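Local coordinates for thermospermine synthase ACAULIS protein (Medicago truncatula, PDB 6BQ4) that probably catalyses the transfer of an aminopropyl group from decarboxylated S-adenosylmethionine to spermidine, giving thermospermine and methylthioadenosine, at residues 104-109 and 129-134; 57-62 and 135-140; 176-181 and 206-211. One frame throughout, in Å; residues are numbered along the deposited sequence.

Contact 1. Residues 104-109 and 129-134. With ADN (adenosine), chain C.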
loop_
_atom_site.group_PDB
_atom_site.type_symbol
_atom_site.label_atom_id
_atom_site.label_comp_id
_atom_site.label_asym_id
_atom_site.label_seq_id
_atom_site.Cartn_x
_atom_site.Cartn_y
_atom_site.Cartn_z
ATOM N N ASN A 104 46.632 -12.447 2.362
ATOM C CA ASN A 104 45.831 -12.283 3.568
ATOM C C ASN A 104 44.942 -11.009 3.522
ATOM O O ASN A 104 45.345 -9.942 2.992
ATOM C CB ASN A 104 46.638 -12.452 4.833
ATOM C CG ASN A 104 47.549 -11.326 5.088
ATOM O OD1 ASN A 104 47.922 -10.618 4.142
ATOM N ND2 ASN A 104 47.989 -11.167 6.379
ATOM N N VAL A 105 43.708 -11.144 4.015
ATOM C CA VAL A 105 42.713 -10.078 3.913
ATOM C C VAL A 105 41.878 -9.999 5.185
ATOM O O VAL A 105 41.380 -11.035 5.690
ATOM C CB VAL A 105 41.761 -10.295 2.715
ATOM C CG1 VAL A 105 41.113 -11.660 2.796
ATOM C CG2 VAL A 105 40.679 -9.224 2.666
ATOM N N PHE A 106 41.681 -8.771 5.649
ATOM C CA PHE A 106 40.915 -8.501 6.825
ATOM C C PHE A 106 39.611 -7.809 6.415
ATOM O O PHE A 106 39.653 -6.774 5.694
ATOM C CB PHE A 106 41.731 -7.570 7.721
ATOM C CG PHE A 106 41.105 -7.291 9.066
ATOM C CD1 PHE A 106 40.176 -6.264 9.235
ATOM C CD2 PHE A 106 41.517 -7.990 10.199
ATOM C CE1 PHE A 106 39.645 -5.975 10.481
ATOM C CE2 PHE A 106 41.003 -7.701 11.466
ATOM C CZ PHE A 106 40.076 -6.686 11.616
ATOM N N ILE A 107 38.489 -8.326 6.919
ATOM C CA ILE A 107 37.161 -7.753 6.651
ATOM C C ILE A 107 36.727 -7.010 7.884
ATOM O O ILE A 107 36.558 -7.612 8.928
ATOM C CB ILE A 107 36.070 -8.792 6.339
ATOM C CG1 ILE A 107 36.502 -9.723 5.240
ATOM C CG2 ILE A 107 34.793 -8.078 5.873
ATOM C CD1 ILE A 107 35.530 -10.865 5.018
ATOM N N MET A 108 36.457 -5.718 7.745
ATOM C CA MET A 108 35.738 -4.973 8.777
ATOM C C MET A 108 34.215 -5.151 8.569
ATOM O O MET A 108 33.596 -4.601 7.608
ATOM C CB MET A 108 36.087 -3.476 8.732
ATOM C CG MET A 108 37.579 -3.162 8.718
ATOM S SD MET A 108 37.885 -1.390 8.896
ATOM C CE MET A 108 37.137 -0.693 7.463
ATOM N N GLY A 109 33.587 -5.909 9.477
ATOM C CA GLY A 109 32.176 -6.160 9.408
ATOM C C GLY A 109 32.045 -7.498 8.692
ATOM O O GLY A 109 32.807 -8.466 8.960
ATOM N N VAL A 129 40.389 -12.929 7.709
ATOM C CA VAL A 129 39.799 -12.571 8.991
ATOM C C VAL A 129 38.524 -11.769 8.782
ATOM O O VAL A 129 38.570 -10.762 8.067
ATOM C CB VAL A 129 40.755 -11.712 9.819
ATOM C CG1 VAL A 129 40.139 -11.307 11.161
ATOM C CG2 VAL A 129 42.067 -12.471 10.035
ATOM N N MET A 130 37.398 -12.229 9.352
ATOM C CA MET A 130 36.123 -11.469 9.400
ATOM C C MET A 130 35.959 -10.937 10.804
ATOM O O MET A 130 35.767 -11.732 11.770
ATOM C CB MET A 130 34.924 -12.356 9.068
ATOM C CG MET A 130 33.503 -11.759 9.225
ATOM S SD MET A 130 32.292 -13.102 9.435
ATOM C CE MET A 130 32.635 -14.027 7.955
ATOM N N CYS A 131 36.038 -9.625 10.931
ATOM C CA CYS A 131 35.915 -8.974 12.245
ATOM C C CYS A 131 34.644 -8.178 12.372
ATOM O O CYS A 131 34.603 -7.008 11.945
ATOM C CB CYS A 131 37.095 -8.065 12.525
ATOM S SG CYS A 131 37.001 -7.276 14.155
ATOM N N ASP A 132 33.595 -8.832 12.889
ATOM C CA ASP A 132 32.241 -8.235 13.043
ATOM C C ASP A 132 31.937 -8.085 14.520
ATOM O O ASP A 132 32.148 -9.015 15.291
ATOM C CB ASP A 132 31.166 -9.116 12.390
ATOM C CG ASP A 132 29.905 -8.325 12.027
ATOM O OD1 ASP A 132 29.217 -7.850 12.963
ATOM O OD2 ASP A 132 29.629 -8.159 10.814
ATOM N N ILE A 133 31.412 -6.936 14.889
ATOM C CA ILE A 133 31.120 -6.614 16.268
ATOM C C ILE A 133 29.920 -7.380 16.864
ATOM O O ILE A 133 29.747 -7.439 18.100
ATOM C CB ILE A 133 30.893 -5.097 16.403
ATOM C CG1 ILE A 133 31.023 -4.656 17.855
ATOM C CG2 ILE A 133 29.562 -4.661 15.802
ATOM C CD1 ILE A 133 30.713 -3.186 18.052
ATOM N N ASP A 134 29.083 -7.966 16.000
ATOM C CA ASP A 134 27.852 -8.613 16.442
ATOM C C ASP A 134 27.816 -10.118 16.215
ATOM O O ASP A 134 27.485 -10.610 15.120
ATOM C CB ASP A 134 26.696 -7.917 15.716
ATOM C CG ASP A 134 25.318 -8.288 16.271
ATOM O OD1 ASP A 134 25.212 -9.330 16.994
ATOM O OD2 ASP A 134 24.363 -7.541 15.975
HETATM O "O5'" ADN C . 26.460 -3.222 9.306
HETATM C "C5'" ADN C . 27.143 -4.186 8.554
HETATM C "C4'" ADN C . 27.925 -5.055 9.502
HETATM O "O4'" ADN C . 28.882 -4.298 10.194
HETATM C "C3'" ADN C . 27.032 -5.640 10.554
HETATM O "O3'" ADN C . 27.193 -7.032 10.466
HETATM C "C2'" ADN C . 27.572 -5.069 11.836
HETATM O "O2'" ADN C . 27.514 -6.005 12.864
HETATM C "C1'" ADN C . 28.996 -4.767 11.495
HETATM N N9 ADN C . 29.597 -3.704 12.296
HETATM C C8 ADN C . 29.058 -2.581 12.716
HETATM N N7 ADN C . 29.920 -1.851 13.418
HETATM C C5 ADN C . 31.051 -2.520 13.427
HETATM C C6 ADN C . 32.380 -2.356 13.987
HETATM N N6 ADN C . 32.679 -1.265 14.675
HETATM N N1 ADN C . 33.279 -3.313 13.787
HETATM C C2 ADN C . 33.003 -4.400 13.102
HETATM N N3 ADN C . 31.821 -4.620 12.561
HETATM C C4 ADN C . 30.831 -3.740 12.694
#

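Contact 2. Residues 57-62 and 135-140. With ADN (adenosine), chain C.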
loop_
_atom_site.group_PDB
_atom_site.type_symbol
_atom_site.label_atom_id
_atom_site.label_comp_id
_atom_site.label_asym_id
_atom_site.label_seq_id
_atom_site.Cartn_x
_atom_site.Cartn_y
_atom_site.Cartn_z
ATOM N N GLN A 57 21.086 -4.775 17.107
ATOM C CA GLN A 57 20.089 -4.659 16.045
ATOM C C GLN A 57 19.064 -5.806 16.034
ATOM O O GLN A 57 19.268 -6.863 16.596
ATOM C CB GLN A 57 20.791 -4.470 14.643
ATOM C CG GLN A 57 21.855 -5.528 14.286
ATOM C CD GLN A 57 23.098 -4.989 13.558
ATOM O OE1 GLN A 57 23.002 -4.088 12.710
ATOM N NE2 GLN A 57 24.291 -5.581 13.875
ATOM N N ASP A 58 17.911 -5.529 15.464
ATOM C CA ASP A 58 16.947 -6.572 15.129
ATOM C C ASP A 58 17.385 -7.237 13.859
ATOM O O ASP A 58 17.990 -6.579 13.017
ATOM C CB ASP A 58 15.547 -5.993 14.911
ATOM C CG ASP A 58 14.584 -6.430 15.960
ATOM O OD1 ASP A 58 15.045 -6.814 17.069
ATOM O OD2 ASP A 58 13.363 -6.401 15.687
ATOM N N ILE A 59 17.049 -8.516 13.718
ATOM C CA ILE A 59 17.514 -9.325 12.613
ATOM C C ILE A 59 16.340 -10.062 12.072
ATOM O O ILE A 59 15.608 -10.681 12.849
ATOM C CB ILE A 59 18.525 -10.381 13.051
ATOM C CG1 ILE A 59 19.660 -9.736 13.831
ATOM C CG2 ILE A 59 19.095 -11.088 11.843
ATOM C CD1 ILE A 59 20.639 -10.728 14.436
ATOM N N ALA A 60 16.202 -10.069 10.755
ATOM C CA ALA A 60 15.127 -10.803 10.111
ATOM C C ALA A 60 15.607 -11.372 8.824
ATOM O O ALA A 60 16.399 -10.731 8.125
ATOM C CB ALA A 60 13.928 -9.896 9.861
ATOM N N LEU A 61 15.148 -12.583 8.514
ATOM C CA LEU A 61 15.287 -13.150 7.202
ATOM C C LEU A 61 13.878 -13.304 6.633
ATOM O O LEU A 61 13.080 -14.118 7.134
ATOM C CB LEU A 61 16.034 -14.495 7.211
ATOM C CG LEU A 61 16.442 -15.031 5.836
ATOM C CD1 LEU A 61 17.520 -14.182 5.188
ATOM C CD2 LEU A 61 16.942 -16.464 5.887
ATOM N N LEU A 62 13.577 -12.523 5.595
ATOM C CA LEU A 62 12.293 -12.568 4.903
ATOM C C LEU A 62 12.399 -13.448 3.680
ATOM O O LEU A 62 13.434 -13.497 3.064
ATOM C CB LEU A 62 11.949 -11.157 4.420
ATOM C CG LEU A 62 11.924 -10.088 5.521
ATOM C CD1 LEU A 62 11.365 -8.808 4.956
ATOM C CD2 LEU A 62 11.072 -10.485 6.711
ATOM N N GLU A 135 28.097 -10.878 17.266
ATOM C CA GLU A 135 28.113 -12.340 17.148
ATOM C C GLU A 135 26.796 -12.954 16.691
ATOM O O GLU A 135 26.763 -13.988 15.980
ATOM C CB GLU A 135 28.562 -12.982 18.474
ATOM C CG GLU A 135 28.992 -14.403 18.292
ATOM C CD GLU A 135 29.559 -15.024 19.567
ATOM O OE1 GLU A 135 29.218 -14.531 20.700
ATOM O OE2 GLU A 135 30.350 -15.993 19.437
ATOM N N GLU A 136 25.709 -12.350 17.121
ATOM C CA GLU A 136 24.383 -12.784 16.722
ATOM C C GLU A 136 24.119 -12.656 15.240
ATOM O O GLU A 136 23.419 -13.505 14.659
ATOM C CB GLU A 136 23.305 -12.012 17.473
ATOM C CG GLU A 136 23.289 -12.237 18.986
ATOM C CD GLU A 136 23.096 -13.708 19.395
ATOM O OE1 GLU A 136 22.695 -14.546 18.543
ATOM O OE2 GLU A 136 23.325 -14.016 20.563
ATOM N N VAL A 137 24.644 -11.607 14.620
ATOM C CA VAL A 137 24.496 -11.510 13.171
ATOM C C VAL A 137 25.236 -12.639 12.491
ATOM O O VAL A 137 24.691 -13.299 11.567
ATOM C CB VAL A 137 24.905 -10.135 12.622
ATOM C CG1 VAL A 137 24.987 -10.146 11.097
ATOM C CG2 VAL A 137 23.907 -9.062 13.083
ATOM N N VAL A 138 26.452 -12.899 12.965
ATOM C CA VAL A 138 27.289 -13.927 12.377
ATOM C C VAL A 138 26.621 -15.261 12.541
ATOM O O VAL A 138 26.562 -16.047 11.563
ATOM C CB VAL A 138 28.716 -13.958 12.987
ATOM C CG1 VAL A 138 29.508 -15.183 12.532
ATOM C CG2 VAL A 138 29.486 -12.711 12.625
ATOM N N GLU A 139 26.129 -15.536 13.747
ATOM C CA GLU A 139 25.519 -16.854 14.024
ATOM C C GLU A 139 24.246 -17.050 13.229
ATOM O O GLU A 139 24.004 -18.118 12.688
ATOM C CB GLU A 139 25.233 -17.044 15.519
ATOM C CG GLU A 139 26.468 -17.388 16.332
ATOM C CD GLU A 139 27.102 -18.725 15.940
ATOM O OE1 GLU A 139 26.354 -19.714 15.692
ATOM O OE2 GLU A 139 28.331 -18.782 15.845
ATOM N N PHE A 140 23.448 -15.999 13.130
ATOM C CA PHE A 140 22.224 -16.023 12.328
ATOM C C PHE A 140 22.507 -16.344 10.880
ATOM O O PHE A 140 21.897 -17.275 10.316
ATOM C CB PHE A 140 21.558 -14.649 12.401
ATOM C CG PHE A 140 20.195 -14.581 11.778
ATOM C CD1 PHE A 140 19.060 -14.872 12.534
ATOM C CD2 PHE A 140 20.033 -14.192 10.438
ATOM C CE1 PHE A 140 17.787 -14.777 11.976
ATOM C CE2 PHE A 140 18.774 -14.096 9.883
ATOM C CZ PHE A 140 17.643 -14.394 10.644
HETATM O "O5'" ADN C . 26.460 -3.222 9.306
HETATM C "C5'" ADN C . 27.143 -4.186 8.554
HETATM C "C4'" ADN C . 27.925 -5.055 9.502
HETATM O "O4'" ADN C . 28.882 -4.298 10.194
HETATM C "C3'" ADN C . 27.032 -5.640 10.554
HETATM O "O3'" ADN C . 27.193 -7.032 10.466
HETATM C "C2'" ADN C . 27.572 -5.069 11.836
HETATM O "O2'" ADN C . 27.514 -6.005 12.864
HETATM C "C1'" ADN C . 28.996 -4.767 11.495
HETATM N N9 ADN C . 29.597 -3.704 12.296
HETATM C C8 ADN C . 29.058 -2.581 12.716
HETATM N N7 ADN C . 29.920 -1.851 13.418
HETATM C C5 ADN C . 31.051 -2.520 13.427
HETATM C C6 ADN C . 32.380 -2.356 13.987
HETATM N N6 ADN C . 32.679 -1.265 14.675
HETATM N N1 ADN C . 33.279 -3.313 13.787
HETATM C C2 ADN C . 33.003 -4.400 13.102
HETATM N N3 ADN C . 31.821 -4.620 12.561
HETATM C C4 ADN C . 30.831 -3.740 12.694
#

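Contact 3. Residues 176-181 and 206-211. With ADN (adenosine), chain C.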
loop_
_atom_site.group_PDB
_atom_site.type_symbol
_atom_site.label_atom_id
_atom_site.label_comp_id
_atom_site.label_asym_id
_atom_site.label_seq_id
_atom_site.Cartn_x
_atom_site.Cartn_y
_atom_site.Cartn_z
ATOM N N ASP A 176 47.489 -7.642 3.027
ATOM C CA ASP A 176 47.558 -7.222 1.628
ATOM C C ASP A 176 46.340 -6.424 1.224
ATOM O O ASP A 176 46.489 -5.475 0.447
ATOM C CB ASP A 176 47.686 -8.445 0.692
ATOM C CG ASP A 176 48.996 -9.188 0.878
ATOM O OD1 ASP A 176 50.072 -8.519 0.987
ATOM O OD2 ASP A 176 48.946 -10.414 0.925
ATOM N N VAL A 177 45.146 -6.843 1.703
ATOM C CA VAL A 177 43.887 -6.160 1.397
ATOM C C VAL A 177 43.083 -6.034 2.651
ATOM O O VAL A 177 42.925 -6.980 3.411
ATOM C CB VAL A 177 43.052 -6.845 0.283
ATOM C CG1 VAL A 177 41.750 -6.094 0.020
ATOM C CG2 VAL A 177 43.857 -6.922 -1.010
ATOM N N ILE A 178 42.587 -4.841 2.891
ATOM C CA ILE A 178 41.581 -4.625 3.936
ATOM C C ILE A 178 40.277 -4.170 3.303
ATOM O O ILE A 178 40.285 -3.296 2.434
ATOM C CB ILE A 178 42.075 -3.632 5.015
ATOM C CG1 ILE A 178 43.293 -4.242 5.671
ATOM C CG2 ILE A 178 40.940 -3.348 6.005
ATOM C CD1 ILE A 178 43.980 -3.326 6.674
ATOM N N VAL A 179 39.171 -4.792 3.740
ATOM C CA VAL A 179 37.843 -4.596 3.148
ATOM C C VAL A 179 36.874 -4.025 4.179
ATOM O O VAL A 179 36.643 -4.635 5.243
ATOM C CB VAL A 179 37.266 -5.943 2.581
ATOM C CG1 VAL A 179 35.875 -5.731 1.979
ATOM C CG2 VAL A 179 38.224 -6.563 1.573
ATOM N N GLY A 180 36.355 -2.833 3.908
ATOM C CA GLY A 180 35.243 -2.249 4.669
ATOM C C GLY A 180 33.843 -2.697 4.199
ATOM O O GLY A 180 33.374 -2.270 3.129
ATOM N N ASP A 181 33.183 -3.545 5.005
ATOM C CA ASP A 181 31.821 -4.038 4.743
ATOM C C ASP A 181 30.922 -3.583 5.888
ATOM O O ASP A 181 30.158 -4.337 6.447
ATOM C CB ASP A 181 31.871 -5.550 4.578
ATOM C CG ASP A 181 30.646 -6.147 3.929
ATOM O OD1 ASP A 181 29.812 -5.373 3.367
ATOM O OD2 ASP A 181 30.541 -7.421 3.944
ATOM N N PRO A 206 48.781 1.930 8.636
ATOM C CA PRO A 206 49.848 1.133 9.247
ATOM C C PRO A 206 49.625 -0.389 9.203
ATOM O O PRO A 206 50.594 -1.133 9.360
ATOM C CB PRO A 206 49.863 1.623 10.712
ATOM C CG PRO A 206 49.383 3.041 10.630
ATOM C CD PRO A 206 48.314 2.989 9.565
ATOM N N LYS A 207 48.386 -0.856 9.010
ATOM C CA LYS A 207 48.153 -2.285 8.959
ATOM C C LYS A 207 48.066 -2.876 7.566
ATOM O O LYS A 207 47.839 -4.079 7.401
ATOM C CB LYS A 207 46.959 -2.602 9.817
ATOM C CG LYS A 207 47.269 -2.356 11.292
ATOM C CD LYS A 207 48.105 -3.510 11.871
ATOM C CE LYS A 207 48.978 -3.041 13.019
ATOM N NZ LYS A 207 48.132 -2.494 14.119
ATOM N N LEU A 208 48.335 -2.040 6.559
ATOM C CA LEU A 208 48.502 -2.528 5.186
ATOM C C LEU A 208 49.981 -2.851 4.935
ATOM O O LEU A 208 50.845 -2.050 5.275
ATOM C CB LEU A 208 47.991 -1.506 4.150
ATOM C CG LEU A 208 46.460 -1.344 3.983
ATOM C CD1 LEU A 208 46.166 -0.135 3.111
ATOM C CD2 LEU A 208 45.821 -2.618 3.401
ATOM N N LYS A 209 50.243 -4.030 4.340
ATOM C CA LYS A 209 51.560 -4.370 3.816
ATOM C C LYS A 209 51.948 -3.412 2.671
ATOM O O LYS A 209 51.102 -2.685 2.125
ATOM C CB LYS A 209 51.600 -5.816 3.297
ATOM C CG LYS A 209 51.566 -6.875 4.391
ATOM C CD LYS A 209 52.072 -8.239 3.935
ATOM C CE LYS A 209 51.440 -9.300 4.801
ATOM N NZ LYS A 209 52.172 -10.604 4.792
ATOM N N LYS A 210 53.237 -3.430 2.310
ATOM C CA LYS A 210 53.740 -2.681 1.158
ATOM C C LYS A 210 53.006 -3.173 -0.072
ATOM O O LYS A 210 52.815 -4.384 -0.264
ATOM C CB LYS A 210 55.263 -2.897 1.027
ATOM C CG LYS A 210 55.964 -2.053 -0.030
ATOM C CD LYS A 210 56.148 -0.590 0.397
ATOM C CE LYS A 210 56.827 0.266 -0.683
ATOM N NZ LYS A 210 56.047 0.322 -1.954
ATOM N N GLY A 211 52.523 -2.234 -0.859
ATOM C CA GLY A 211 51.670 -2.518 -2.001
ATOM C C GLY A 211 50.240 -2.928 -1.618
ATOM O O GLY A 211 49.489 -3.433 -2.462
HETATM O "O5'" ADN C . 26.460 -3.222 9.306
HETATM C "C5'" ADN C . 27.143 -4.186 8.554
HETATM C "C4'" ADN C . 27.925 -5.055 9.502
HETATM O "O4'" ADN C . 28.882 -4.298 10.194
HETATM C "C3'" ADN C . 27.032 -5.640 10.554
HETATM O "O3'" ADN C . 27.193 -7.032 10.466
HETATM C "C2'" ADN C . 27.572 -5.069 11.836
HETATM O "O2'" ADN C . 27.514 -6.005 12.864
HETATM C "C1'" ADN C . 28.996 -4.767 11.495
HETATM N N9 ADN C . 29.597 -3.704 12.296
HETATM C C8 ADN C . 29.058 -2.581 12.716
HETATM N N7 ADN C . 29.920 -1.851 13.418
HETATM C C5 ADN C . 31.051 -2.520 13.427
HETATM C C6 ADN C . 32.380 -2.356 13.987
HETATM N N6 ADN C . 32.679 -1.265 14.675
HETATM N N1 ADN C . 33.279 -3.313 13.787
HETATM C C2 ADN C . 33.003 -4.400 13.102
HETATM N N3 ADN C . 31.821 -4.620 12.561
HETATM C C4 ADN C . 30.831 -3.740 12.694
HETATM O O HOH W 1 50.338 -6.030 0.057
HETATM O O HOH W 2 50.469 -11.444 2.711
#

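Contact 1. Residues 104-109 and 129-134
D132 OD2 lies close against the backbone carbon of G109 and is gripped by two donors: the adenosine O3', 2.7 Å from D132 OD2, and the backbone N of G111, just past the end of 104-109. The other carboxylate oxygen, OD1, accepts from the adenosine O2' and, with its anti lone pair, from D134 N, which stands 3.0 Å from D132 OD1. That second bond closes an Asx turn, so the carboxylate is held from both ends and its rotation is fixed against the ribose. An asparagine in its place would probably leave one ribose hydroxyl or one backbone N-H without its acceptor, since an amide offers a single oxygen. G109 brings no side chain to this spot, and its CA comes within 3.5 Å of the adenosine N3. An acidic residue at the C-terminal end of the second strand, grasping both ribose hydroxyls, is a signature of the Rossmann-like AdoMet methyltransferase fold, and strand 104-107, helix 114-119 and strand 127-132 form its first beta-alpha-beta unit. The two strands run parallel, with I107 N bonded to V129 O at 2.7 Å and C131 N returning to I107 O. The last bond is straight at its hydrogen, but G109 N comes to C131 O from 48° out of the carbonyl plane. F106, V129 and C131 share one face; helix 164-170 lies on F106 and C131, and Y175 meets V129. With CG anti to the backbone N (chi1 -175°), the F106 ring reaches along the neighbouring strand; its CD2 touches V129 CG1 at 3.7 Å, and its CZ meets C131 CB at 3.4 Å. C131 SG approaches the same ring obliquely. On the reverse face, I107 packs loosely toward M130 and is covered by helix 114-119.

Contact 2. Residues 57-62 and 135-140
I59 reaches from strand 58-64 toward helix 135-144, and its two branches divide the work. From CB, which points at the helix, CG2 stands over the F140 ring, 3.4 Å above its plane and almost exactly over the centre, a CH-pi contact only 9° off the ring normal. The longer branch leaves CB anti to the carbonyl carbon (chi1 -53°), and CG1 carries CD1 away from the ring to the preceding turn of the helix. There I59 CD1 touches V137 CG2 at 3.9 Å and rests beside the backbone O of E136. One isoleucine thus spans two positions about one helical turn apart. F140 is held from a second direction as well: L61 CB packs against its CZ at 3.8 Å, and L61 N sits at the ring edge, near the plane. Strand 58-64 belongs to the antiparallel N-terminal sheet and helix 135-144 to the Rossmann-like catalytic domain, so the contact lies on the seam between the two; strand and helix segments run nearly parallel, their axes 9.8 Å apart. Toward the start of the strand segment the seam becomes polar and meets the ligand. Q57 starts with CG wedged between its backbone N and carbonyl carbon (chi1 53°), and a bend at chi2 brings NE2 to 3.6 Å from V137 CG2, the two side chains crossing at about a right angle. The main partner of Q57 NE2 is D134 OD2; the bond from Q57 NE2 to the adenosine O2', 3.4 Å, is weak. V137 CG1 lies 3.9 Å from the adenosine O3', an apolar methyl beside the ribose.

Contact 3. Residues 176-181 and 206-211
I178 and L208 make the close-packed half of this contact. L208 CD2 nestles into the end of the isoleucine, 3.8 Å from I178 CG1 and equally near CD1, the two side chains meeting at a slant. I178 CD1 goes on to the backbone O of K207, 4.0 Å away, so one methyl bridges a leucine branch and a carbonyl. F214 of the neighbouring strand flanks I178, and F241 lies against L208, which closes this side with hydrophobic groups. K207 turns its amine away to the carbonyls of L168 and K171, leaving only the base of its side chain near I178.

The other half is looser and wet. The CB of D176 points away from 206-211, yet with CG anti to the carbonyl carbon (chi1 -66°) the carboxylate swings back, and OD1 comes alongside the extended K209 chain, 3.6 Å from its CD. The lysine amine overshoots: K209 NZ stays 4.8 Å from D176 OD1. One water spans the remainder, donating to D176 OD2 and accepting from K209 NZ at 2.8 Å. A second donates both to D176 OD1 and, at 3.0 Å, to K210 O. The firmer direct hold on the carboxylate is the backbone N of K103, bound to OD2.

These segments belong to the parallel beta-alpha-beta crossover formed by strand 175-181, helix 197-204 and strand 212-220; the contact lies at the end of the unit remote from the nucleoside. D181, the predicted proton acceptor, sits at the opposite end of the strand. With no direct hydrogen bond across the two segments, cohesion rests on apolar contact, while the aspartate-lysine attraction, relayed by water, is likely to be modest and tolerant of lysine movement.

Starting from the N terminus, 57-62 lies on the middle strand of the antiparallel sheet, and the chain returns to it, in contact 2, only with helix 135-144. Inside that long loop, contact 1 closes a shorter one, from 104-109 to 129-134, so contact 1 is nested in contact 2. The end of contact 1 meets the start of contact 2 at D134 and Q57. Contact 3 follows in series, its loop from 176-181 to 206-211 opening only after the others have closed. Strand 175-181 lies beside strand 104-107, which binds contacts 1 and 3 into one sheet; contact 2 attaches the N-terminal domain. Adenosine lies between contacts 1 and 2 and meets contact 3 only at the D181 end of strand 175-181.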